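Regulator of nonsense transcripts 2 (Homo sapiens, PDB 4CEK) acts in nonsense-mediated mRNA decay, the crystallised fragment being the second of its three MIF4G domains, an all-helical unit. Local coordinates at residues A[139-143]-A[144-148]; A[182-185]-A[186-190]; A[208-211]-A[212-216]; A[221-225]-A[226-230]; A[247-250]-A[251-254]. All blocks are in the same frame, centred on the assembly; numbering follows the deposited sequence.

Interaction 1 of 5, residues A[139-143]-A[144-148]; sequences MDFCM and NMNTK
With CG anti to the backbone N of Asp140 (chi1 -175°), and CG of Asn144 beside its own backbone N instead (chi1 -43°), the carboxylate and the amide are swung into reach of each other one helical turn apart. Asn144 ND2 donates to Asp140 OD1 at 2.7 Å, meeting the oxygen nearly along its C-O axis, with the carboxylate oxygen somewhat out of the amide plane of Asn144; the two flat groups are turned 62° against each other. Asn144 N also bonds to Asp140 O (3.1 Å), so one residue is gripped by main chain and side chain alike. Replacing Asp140 by an alanine would probably leave the Asn144 amide without its acceptor and set it free to turn. On the next flank, Met145 CB sits 4.0 Å above one face of the Phe141 ring, toward the rim, and Met145 SD approaches Phe141 CD2 to 3.9 Å in an oblique Met-aromatic contact. Met145 N completes the final turn with a bond to Phe141 O. Here helix 131-144 ends and the chain turns toward helix 148-159, with Met145 packed on Ile117, Val118 and Phe121 of helix 110-124, and Asn146 OD1 tied to Arg151 of the helix that follows.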
# COMPACT_ATOMS: atom_id res chain seq x y z
N MET A 139 14.16 -13.61 2.38
CA MET A 139 15.36 -14.27 2.94
C MET A 139 16.54 -14.04 2.01
O MET A 139 17.63 -13.67 2.46
CB MET A 139 15.10 -15.76 3.18
CG MET A 139 14.26 -16.03 4.42
SD MET A 139 13.72 -17.75 4.74
CE MET A 139 12.61 -18.06 3.38
N ASP A 140 16.30 -14.18 0.72
CA ASP A 140 17.33 -13.96 -0.29
C ASP A 140 17.91 -12.55 -0.22
O ASP A 140 19.13 -12.36 -0.25
CB ASP A 140 16.74 -14.25 -1.69
CG ASP A 140 17.76 -14.16 -2.80
OD1 ASP A 140 18.98 -14.19 -2.50
OD2 ASP A 140 17.35 -14.08 -3.99
N PHE A 141 17.04 -11.55 -0.12
CA PHE A 141 17.49 -10.16 -0.08
C PHE A 141 18.26 -9.88 1.22
O PHE A 141 19.31 -9.26 1.22
CB PHE A 141 16.29 -9.20 -0.17
CG PHE A 141 16.69 -7.78 -0.29
CD1 PHE A 141 16.92 -7.05 0.84
CD2 PHE A 141 16.92 -7.22 -1.53
CE1 PHE A 141 17.36 -5.72 0.75
CE2 PHE A 141 17.36 -5.90 -1.63
CZ PHE A 141 17.56 -5.15 -0.48
N CYS A 142 17.71 -10.36 2.32
CA CYS A 142 18.25 -10.09 3.64
C CYS A 142 19.66 -10.70 3.84
O CYS A 142 20.44 -10.23 4.67
CB CYS A 142 17.26 -10.62 4.68
SG CYS A 142 17.35 -9.80 6.27
N MET A 143 19.99 -11.73 3.07
CA MET A 143 21.20 -12.51 3.27
C MET A 143 22.29 -12.28 2.23
O MET A 143 23.45 -12.53 2.53
CB MET A 143 20.87 -13.99 3.27
CG MET A 143 20.26 -14.47 4.57
SD MET A 143 21.07 -15.97 5.10
CE MET A 143 22.80 -15.48 5.19
N ASN A 144 21.93 -11.85 1.02
CA ASN A 144 22.92 -11.69 -0.05
C ASN A 144 23.03 -10.30 -0.65
O ASN A 144 23.94 -10.04 -1.46
CB ASN A 144 22.60 -12.69 -1.17
CG ASN A 144 22.25 -14.06 -0.63
OD1 ASN A 144 22.83 -14.51 0.35
ND2 ASN A 144 21.28 -14.71 -1.24
N MET A 145 22.12 -9.40 -0.28
CA MET A 145 21.96 -8.15 -1.04
C MET A 145 21.78 -6.90 -0.21
O MET A 145 21.74 -5.82 -0.76
CB MET A 145 20.76 -8.24 -1.99
CG MET A 145 20.63 -9.56 -2.71
SD MET A 145 19.14 -9.65 -3.69
CE MET A 145 19.51 -8.36 -4.85
N ASN A 146 21.67 -7.04 1.10
CA ASN A 146 21.43 -5.90 1.95
C ASN A 146 22.58 -4.87 1.90
O ASN A 146 23.74 -5.16 2.19
CB ASN A 146 21.17 -6.37 3.37
CG ASN A 146 20.57 -5.28 4.21
OD1 ASN A 146 20.21 -4.23 3.68
ND2 ASN A 146 20.44 -5.52 5.51
N THR A 147 22.23 -3.65 1.55
CA THR A 147 23.18 -2.61 1.20
C THR A 147 22.33 -1.36 1.04
O THR A 147 21.33 -1.39 0.31
CB THR A 147 23.85 -2.95 -0.13
OG1 THR A 147 24.90 -3.91 0.09
CG2 THR A 147 24.40 -1.70 -0.80
N LYS A 148 22.69 -0.31 1.75
CA LYS A 148 22.04 0.98 1.65
C LYS A 148 21.59 1.27 0.21
O LYS A 148 20.40 1.50 -0.02
CB LYS A 148 22.97 2.10 2.14
CG LYS A 148 22.23 3.30 2.73
CD LYS A 148 23.01 4.60 2.58
CE LYS A 148 22.17 5.81 2.95
NZ LYS A 148 22.97 6.93 3.52

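Interaction 2 of 5, residues A[182-185]-A[186-190]; sequences CMSD and VAEDL
Met183 and Val186 run alongside each other in the same direction, Met183 SD resting 3.9 Å from Val186 CG2. Met183 CG stands between the backbone N and the carbonyl carbon (chi1 56°), which turns the thioether along the valine. On a different flank of the same turn, Glu188 bends at chi2 and folds back over the start of the helix. Glu188 CG packs 3.4 Å from Ser184 O and 3.5 Å from Asp185 CA, and Glu188 OE2 accepts a weak, long bond from Ser184 OG at 3.4 Å. Asp189 comes over Asp185 O, Asp189 CB lying 3.4 Å from that oxygen. The main chain underneath is more firmly joined: Glu188 N binds Ser184 O and Asp189 N binds Asp185 O, while the links from Val186 N to Met183 O and from Ala187 N to Ser184 O are weak. Three carboxylates, Asp185, Glu188 and Asp189, lie in this stretch; Asp185 OD2 is paired in a salt bridge with Arg151 of helix 148-159, which probably offsets part of the negative charge. This is the loop-to-helix junction opening helix 185-203, one of the consecutive antiparallel helices that build the HEAT-like solenoid of MIF4G domains.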
# COMPACT_ATOMS: atom_id res chain seq x y z
N CYS A 182 14.40 -5.76 10.80
CA CYS A 182 15.84 -5.72 10.70
C CYS A 182 16.40 -4.83 9.58
O CYS A 182 17.58 -4.86 9.31
CB CYS A 182 16.35 -7.13 10.54
SG CYS A 182 16.00 -7.79 8.93
N MET A 183 15.54 -4.04 8.94
CA MET A 183 15.92 -2.90 8.09
C MET A 183 14.65 -2.04 7.92
O MET A 183 14.03 -1.95 6.85
CB MET A 183 16.45 -3.34 6.73
CG MET A 183 15.52 -4.21 5.93
SD MET A 183 16.21 -4.63 4.32
CE MET A 183 17.34 -5.91 4.94
N SER A 184 14.23 -1.42 9.01
CA SER A 184 13.03 -0.61 9.01
C SER A 184 12.95 0.41 7.85
O SER A 184 11.85 0.66 7.37
CB SER A 184 12.90 0.09 10.38
OG SER A 184 13.86 1.11 10.52
N ASP A 185 14.10 0.98 7.40
CA ASP A 185 14.13 2.08 6.38
C ASP A 185 13.46 1.78 5.03
O ASP A 185 13.15 2.68 4.24
CB ASP A 185 15.57 2.50 6.11
CG ASP A 185 16.43 1.34 5.71
OD1 ASP A 185 16.26 0.25 6.32
OD2 ASP A 185 17.28 1.51 4.80
N VAL A 186 13.27 0.52 4.73
CA VAL A 186 12.50 0.17 3.57
C VAL A 186 11.05 0.63 3.78
O VAL A 186 10.48 1.31 2.91
CB VAL A 186 12.56 -1.32 3.33
CG1 VAL A 186 11.56 -1.69 2.23
CG2 VAL A 186 14.01 -1.70 2.98
N ALA A 187 10.48 0.29 4.94
CA ALA A 187 9.11 0.71 5.30
C ALA A 187 9.02 2.25 5.30
O ALA A 187 8.13 2.82 4.66
CB ALA A 187 8.71 0.16 6.65
N GLU A 188 9.99 2.89 5.94
CA GLU A 188 9.95 4.32 6.13
C GLU A 188 9.91 5.03 4.80
O GLU A 188 9.17 5.98 4.64
CB GLU A 188 11.19 4.85 6.86
CG GLU A 188 11.78 4.02 8.00
CD GLU A 188 10.98 4.13 9.26
OE1 GLU A 188 9.93 4.82 9.20
OE2 GLU A 188 11.41 3.52 10.28
N ASP A 189 10.75 4.61 3.86
CA ASP A 189 10.89 5.31 2.60
C ASP A 189 9.65 5.09 1.72
O ASP A 189 9.14 6.03 1.12
CB ASP A 189 12.12 4.83 1.81
CG ASP A 189 13.44 5.51 2.25
OD1 ASP A 189 13.50 6.13 3.33
OD2 ASP A 189 14.44 5.40 1.49
N LEU A 190 9.19 3.84 1.65
CA LEU A 190 8.04 3.49 0.83
C LEU A 190 6.83 4.27 1.36
O LEU A 190 6.14 4.92 0.57
CB LEU A 190 7.77 1.97 0.80
CG LEU A 190 6.74 1.51 -0.24
CD1 LEU A 190 7.04 1.98 -1.66
CD2 LEU A 190 6.58 0.01 -0.23

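Interaction 3 of 5, residues A[208-211]-A[212-216]; sequences INIE and TKNKT
Thr212, Lys213 and Ile210 carry most of the contact at the start of helix 210-225. Thr212 OG1 donates to Asn209 OD1 at a short 2.5 Å, approaching 31° away from the amide carbonyl plane; Asn209 holds the N-cap position, and its backbone O takes a weak bond from Thr212 N as well. Lys213 runs extended back along the chain, its methylenes doing the touching. Lys213 CG lies 3.6 Å from Asn209 O, while Lys213 CE comes over Ile208 O and close to Ile208 CG2, an approach that is doubtful in detail. The Ile210 side chain crosses that of Lys213 at about a right angle, with Ile210 CD1 4.0 Å from Lys213 CD. Because CG1 of Ile210 is anti to its backbone N (chi1 -167°), the branch bearing CD1 is directed at the lysine methylenes, and Ile210 CG1 itself faces Asn214 ND2 at 3.8 Å. Beneath, Asn214 N bonds to Ile210 O at 3.0 Å. Lys213 thus works in two ways: its aliphatic length serves as an apolar surface for the two isoleucines, while its amino group is carried across to hydrogen-bond with His248 ND1 of helix 247-266, which would probably favour a histidine unprotonated at that nitrogen.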
# COMPACT_ATOMS: atom_id res chain seq x y z
N ILE A 208 -5.55 13.26 -13.75
CA ILE A 208 -4.80 11.99 -13.70
C ILE A 208 -5.75 10.80 -13.40
O ILE A 208 -6.53 10.82 -12.44
CB ILE A 208 -3.56 12.10 -12.75
CG1 ILE A 208 -2.57 10.94 -12.98
CG2 ILE A 208 -3.96 12.20 -11.29
CD1 ILE A 208 -1.12 11.34 -12.76
N ASN A 209 -5.69 9.78 -14.27
CA ASN A 209 -6.61 8.62 -14.26
C ASN A 209 -6.92 8.03 -12.89
O ASN A 209 -6.01 7.76 -12.11
CB ASN A 209 -6.06 7.51 -15.18
CG ASN A 209 -4.60 7.13 -14.88
OD1 ASN A 209 -4.02 7.54 -13.87
ND2 ASN A 209 -4.00 6.34 -15.78
N ILE A 210 -8.21 7.80 -12.61
CA ILE A 210 -8.64 7.25 -11.31
C ILE A 210 -7.94 5.92 -10.97
O ILE A 210 -7.75 5.59 -9.80
CB ILE A 210 -10.19 7.09 -11.19
CG1 ILE A 210 -10.63 6.83 -9.73
CG2 ILE A 210 -10.69 5.95 -12.07
CD1 ILE A 210 -10.24 7.89 -8.73
N GLU A 211 -7.54 5.17 -12.01
CA GLU A 211 -6.93 3.86 -11.82
C GLU A 211 -5.54 3.87 -11.15
O GLU A 211 -5.24 2.95 -10.38
CB GLU A 211 -6.82 3.16 -13.17
CG GLU A 211 -6.65 1.66 -13.04
CD GLU A 211 -7.03 0.93 -14.30
OE1 GLU A 211 -8.02 1.34 -14.94
OE2 GLU A 211 -6.34 -0.07 -14.63
N THR A 212 -4.72 4.88 -11.45
CA THR A 212 -3.44 5.08 -10.74
C THR A 212 -3.68 5.48 -9.29
O THR A 212 -3.04 4.99 -8.39
CB THR A 212 -2.58 6.21 -11.35
OG1 THR A 212 -2.38 5.96 -12.74
CG2 THR A 212 -1.24 6.31 -10.63
N LYS A 213 -4.62 6.39 -9.08
CA LYS A 213 -4.95 6.86 -7.75
C LYS A 213 -5.34 5.66 -6.86
O LYS A 213 -4.92 5.54 -5.70
CB LYS A 213 -6.07 7.89 -7.85
CG LYS A 213 -5.76 9.05 -8.79
CD LYS A 213 -6.93 10.04 -8.90
CE LYS A 213 -6.48 11.46 -9.27
NZ LYS A 213 -7.45 12.51 -8.84
N ASN A 214 -6.14 4.75 -7.44
CA ASN A 214 -6.59 3.54 -6.75
C ASN A 214 -5.44 2.57 -6.43
O ASN A 214 -5.46 1.94 -5.38
CB ASN A 214 -7.72 2.85 -7.55
CG ASN A 214 -9.08 3.58 -7.46
OD1 ASN A 214 -9.35 4.38 -6.54
ND2 ASN A 214 -9.96 3.29 -8.43
N LYS A 215 -4.41 2.48 -7.29
CA LYS A 215 -3.20 1.75 -6.97
C LYS A 215 -2.55 2.33 -5.71
O LYS A 215 -2.22 1.58 -4.79
CB LYS A 215 -2.17 1.82 -8.11
CG LYS A 215 -0.89 1.00 -7.87
CD LYS A 215 0.41 1.60 -8.45
CE LYS A 215 0.89 2.84 -7.69
NZ LYS A 215 1.99 2.68 -6.68
N THR A 216 -2.36 3.65 -5.66
CA THR A 216 -1.73 4.27 -4.50
C THR A 216 -2.53 3.95 -3.25
O THR A 216 -1.96 3.53 -2.25
CB THR A 216 -1.62 5.80 -4.63
OG1 THR A 216 -0.74 6.14 -5.69
CG2 THR A 216 -1.11 6.41 -3.36

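Interaction 4 of 5, residues A[221-225]-A[226-230]; sequences GELTK and FKMFT
Leu223 is the hub of this helix end, touching Phe229 and Met228 at once. From Leu223 CB, Phe229 CD2 is 3.5 Å away, and the methylene meets the ring at its edge, in plane, rather than over a face. Beyond CG, set beside the backbone N with chi1 -75°, the two methyls part company: Leu223 CD1 goes to Phe229 CE2 at 3.9 Å, and Leu223 CD2 to Met228 CB at 3.7 Å, the leucine and methionine crossing at about a right angle. The backbone of the same residue is just as busy, since Leu223 O accepts Met228 N at 2.8 Å, together with weak bonds from Phe226 N and Phe229 N. Lys227 N reaches Thr224 O at 2.9 Å, and a water donates to both Thr224 O and Phe229 O, closing the turn. Within the last helical turn, Lys225 NZ forms a salt bridge with Glu222 OE2 (2.7 Å), while Glu222 OE1 binds Tyr18. Lys227 adopts positive phi (63°), and with the bonds from Met228 N to Leu223 O and from Lys227 N to Thr224 O this is a Schellman motif, complete with the apolar Leu223-Met228 contact that often accompanies it. It ends helix 210-225 and leads into helix 231-243, whose N-cap is Thr230.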
# COMPACT_ATOMS: atom_id res chain seq x y z
N GLY A 221 -3.57 0.71 1.78
CA GLY A 221 -4.45 -0.20 2.49
C GLY A 221 -3.77 -1.48 2.90
O GLY A 221 -3.97 -1.97 4.01
N GLU A 222 -3.01 -2.06 2.00
CA GLU A 222 -2.31 -3.34 2.30
C GLU A 222 -1.26 -3.15 3.43
O GLU A 222 -1.20 -3.90 4.41
CB GLU A 222 -1.64 -3.87 1.03
CG GLU A 222 -2.62 -4.51 0.04
CD GLU A 222 -3.45 -5.60 0.71
OE1 GLU A 222 -2.92 -6.34 1.57
OE2 GLU A 222 -4.67 -5.70 0.45
N LEU A 223 -0.53 -2.05 3.32
CA LEU A 223 0.43 -1.64 4.33
C LEU A 223 -0.22 -1.36 5.67
O LEU A 223 0.42 -1.55 6.70
CB LEU A 223 1.23 -0.43 3.82
CG LEU A 223 2.28 -0.84 2.76
CD1 LEU A 223 2.80 0.32 1.98
CD2 LEU A 223 3.43 -1.61 3.44
N THR A 224 -1.48 -0.93 5.67
CA THR A 224 -2.17 -0.63 6.92
C THR A 224 -2.48 -1.94 7.62
O THR A 224 -2.33 -2.06 8.87
CB THR A 224 -3.49 0.14 6.66
OG1 THR A 224 -3.20 1.37 5.99
CG2 THR A 224 -4.25 0.45 7.95
N LYS A 225 -2.94 -2.92 6.82
CA LYS A 225 -3.27 -4.24 7.38
C LYS A 225 -2.01 -4.89 7.98
O LYS A 225 -2.12 -5.65 8.90
CB LYS A 225 -3.96 -5.17 6.34
CG LYS A 225 -5.45 -4.83 6.11
CD LYS A 225 -6.16 -5.67 5.02
CE LYS A 225 -5.53 -5.53 3.65
NZ LYS A 225 -6.35 -6.10 2.51
N PHE A 226 -0.83 -4.55 7.46
CA PHE A 226 0.43 -5.03 8.02
C PHE A 226 1.02 -4.14 9.15
O PHE A 226 2.11 -4.42 9.66
CB PHE A 226 1.45 -5.21 6.89
CG PHE A 226 1.32 -6.52 6.16
CD1 PHE A 226 1.66 -7.69 6.79
CD2 PHE A 226 0.85 -6.57 4.88
CE1 PHE A 226 1.53 -8.90 6.15
CE2 PHE A 226 0.72 -7.75 4.22
CZ PHE A 226 1.07 -8.92 4.85
N LYS A 227 0.30 -3.07 9.51
CA LYS A 227 0.73 -2.09 10.51
C LYS A 227 2.00 -1.35 10.10
O LYS A 227 2.72 -0.91 10.97
CB LYS A 227 0.96 -2.75 11.88
CG LYS A 227 -0.17 -3.65 12.35
CD LYS A 227 0.15 -4.29 13.70
CE LYS A 227 -0.85 -5.41 14.03
NZ LYS A 227 -0.32 -6.42 15.01
N MET A 228 2.30 -1.25 8.79
CA MET A 228 3.36 -0.37 8.32
C MET A 228 2.88 1.08 8.26
O MET A 228 3.64 1.97 8.48
CB MET A 228 3.90 -0.81 6.99
CG MET A 228 4.58 -2.18 7.03
SD MET A 228 6.05 -2.30 8.14
CE MET A 228 5.38 -2.95 9.67
N PHE A 229 1.60 1.30 7.95
CA PHE A 229 0.91 2.56 8.27
C PHE A 229 0.14 2.28 9.53
O PHE A 229 -0.33 1.17 9.70
CB PHE A 229 -0.07 2.97 7.20
CG PHE A 229 0.58 3.63 6.03
CD1 PHE A 229 0.78 5.00 6.01
CD2 PHE A 229 1.00 2.89 4.95
CE1 PHE A 229 1.38 5.61 4.92
CE2 PHE A 229 1.61 3.50 3.86
CZ PHE A 229 1.79 4.86 3.85
N THR A 230 0.08 3.25 10.44
CA THR A 230 -0.66 3.08 11.67
C THR A 230 -2.10 3.41 11.32
O THR A 230 -2.36 4.03 10.26
CB THR A 230 -0.19 4.07 12.78
OG1 THR A 230 -0.32 5.39 12.27
CG2 THR A 230 1.27 3.82 13.27
O HOH W 1 -2.32 -0.21 10.81

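Interaction 5 of 5, residues A[247-250]-A[251-254]; sequences HHHI and EMAC
Glu251 CG folds to within 3.3 Å of His247 O, one turn back in the opening of helix 247-266, an alpha-helix where i to i+4 backbone bonds run and side chains meet at both i+3 and i+4. The chain of this glutamate then runs extended, bringing Glu251 OE2 to 4.2 Å from His248 CD2, with carboxylate and imidazole planes 84° apart; the same OE2 is held by the Tyr294 hydroxyl. With an alanine here, Tyr294 would probably lose its carboxylate partner and a gap would open beside the His248 ring. Met252 comes next: Met252 N bonds to His248 O at 3.1 Å, and Met252 CG lies 3.3 Å from the same oxygen. With CG beside the backbone N (chi1 -64°) and the chain then extended to SD, Met252 SD lies 5.5 Å from the centroid of the His249 ring, oblique to it; that ring is fixed through ND1 by Asp244 O. Ala253 N donates to His249 O at 3.0 Å, and Ala253 CB lies close to both His249 O and Ile250 O. Cys254 closes the segment: its N donates to Ile250 O, and Cys254 SG rests 4.2 Å from Ile250 CG2.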
# COMPACT_ATOMS: atom_id res chain seq x y z
N HIS A 247 -15.89 13.86 -6.74
CA HIS A 247 -15.91 12.62 -7.48
C HIS A 247 -14.69 11.75 -7.31
O HIS A 247 -14.84 10.57 -6.96
CB HIS A 247 -16.23 12.87 -8.95
CG HIS A 247 -17.71 13.15 -9.21
ND1 HIS A 247 -18.57 13.55 -8.23
CD2 HIS A 247 -18.45 13.12 -10.39
CE1 HIS A 247 -19.79 13.74 -8.75
NE2 HIS A 247 -19.72 13.48 -10.08
N HIS A 248 -13.48 12.26 -7.54
CA HIS A 248 -12.30 11.40 -7.41
C HIS A 248 -12.04 11.03 -5.95
O HIS A 248 -11.65 9.92 -5.67
CB HIS A 248 -11.07 11.97 -8.14
CG HIS A 248 -11.00 11.59 -9.63
ND1 HIS A 248 -9.87 11.71 -10.37
CD2 HIS A 248 -11.98 11.05 -10.49
CE1 HIS A 248 -10.12 11.30 -11.64
NE2 HIS A 248 -11.39 10.89 -11.71
N HIS A 249 -12.33 11.92 -5.02
CA HIS A 249 -12.08 11.63 -3.63
C HIS A 249 -12.98 10.59 -3.02
O HIS A 249 -12.57 9.90 -2.05
CB HIS A 249 -12.16 12.90 -2.79
CG HIS A 249 -11.14 13.93 -3.17
ND1 HIS A 249 -11.08 15.14 -2.57
CD2 HIS A 249 -10.13 13.90 -4.13
CE1 HIS A 249 -10.08 15.86 -3.13
NE2 HIS A 249 -9.49 15.09 -4.08
N ILE A 250 -14.21 10.50 -3.54
CA ILE A 250 -15.21 9.52 -3.11
C ILE A 250 -14.71 8.16 -3.53
O ILE A 250 -14.75 7.24 -2.72
CB ILE A 250 -16.63 9.77 -3.71
CG1 ILE A 250 -17.32 11.02 -3.12
CG2 ILE A 250 -17.54 8.61 -3.43
CD1 ILE A 250 -18.45 11.57 -4.01
N GLU A 251 -14.22 8.01 -4.77
CA GLU A 251 -13.74 6.69 -5.22
C GLU A 251 -12.49 6.24 -4.48
O GLU A 251 -12.40 5.08 -4.04
CB GLU A 251 -13.48 6.62 -6.70
CG GLU A 251 -14.49 7.32 -7.56
CD GLU A 251 -14.40 6.90 -9.01
OE1 GLU A 251 -14.16 5.67 -9.27
OE2 GLU A 251 -14.57 7.82 -9.88
N MET A 252 -11.52 7.13 -4.34
CA MET A 252 -10.31 6.83 -3.55
C MET A 252 -10.71 6.36 -2.17
O MET A 252 -10.19 5.36 -1.68
CB MET A 252 -9.39 8.06 -3.45
CG MET A 252 -8.81 8.54 -4.79
SD MET A 252 -7.88 10.09 -4.62
CE MET A 252 -6.62 9.53 -3.48
N ALA A 253 -11.65 7.06 -1.56
CA ALA A 253 -12.18 6.69 -0.24
C ALA A 253 -12.75 5.27 -0.18
O ALA A 253 -12.54 4.56 0.81
CB ALA A 253 -13.28 7.65 0.18
N CYS A 254 -13.52 4.91 -1.21
CA CYS A 254 -14.26 3.65 -1.27
C CYS A 254 -13.30 2.54 -1.56
O CYS A 254 -13.41 1.45 -0.96
CB CYS A 254 -15.43 3.69 -2.32
SG CYS A 254 -16.80 4.82 -1.84

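The five contacts follow one another along the chain without overlap, all inside the MIF4G range. Interaction 1 ends helix 131-144 and touches interaction 2, the start of helix 185-203, through Cys142, Asn146 and Phe141 against Cys182 and Met183, with centres 13 Å apart. Interaction 2 also packs on interaction 4, Ala187 against Met228. Interactions 3 and 4 are the two ends of helix 210-225, their centres about 19 Å apart and not in contact. Interactions 3 and 5, with 10 Å between centres, meet where the starts of helices 210-225 and 247-266 touch. Contacts 1, 2 and 4 thus touch in series, contacts 3 and 5 touch each other, and helix 210-225 joins the two groups.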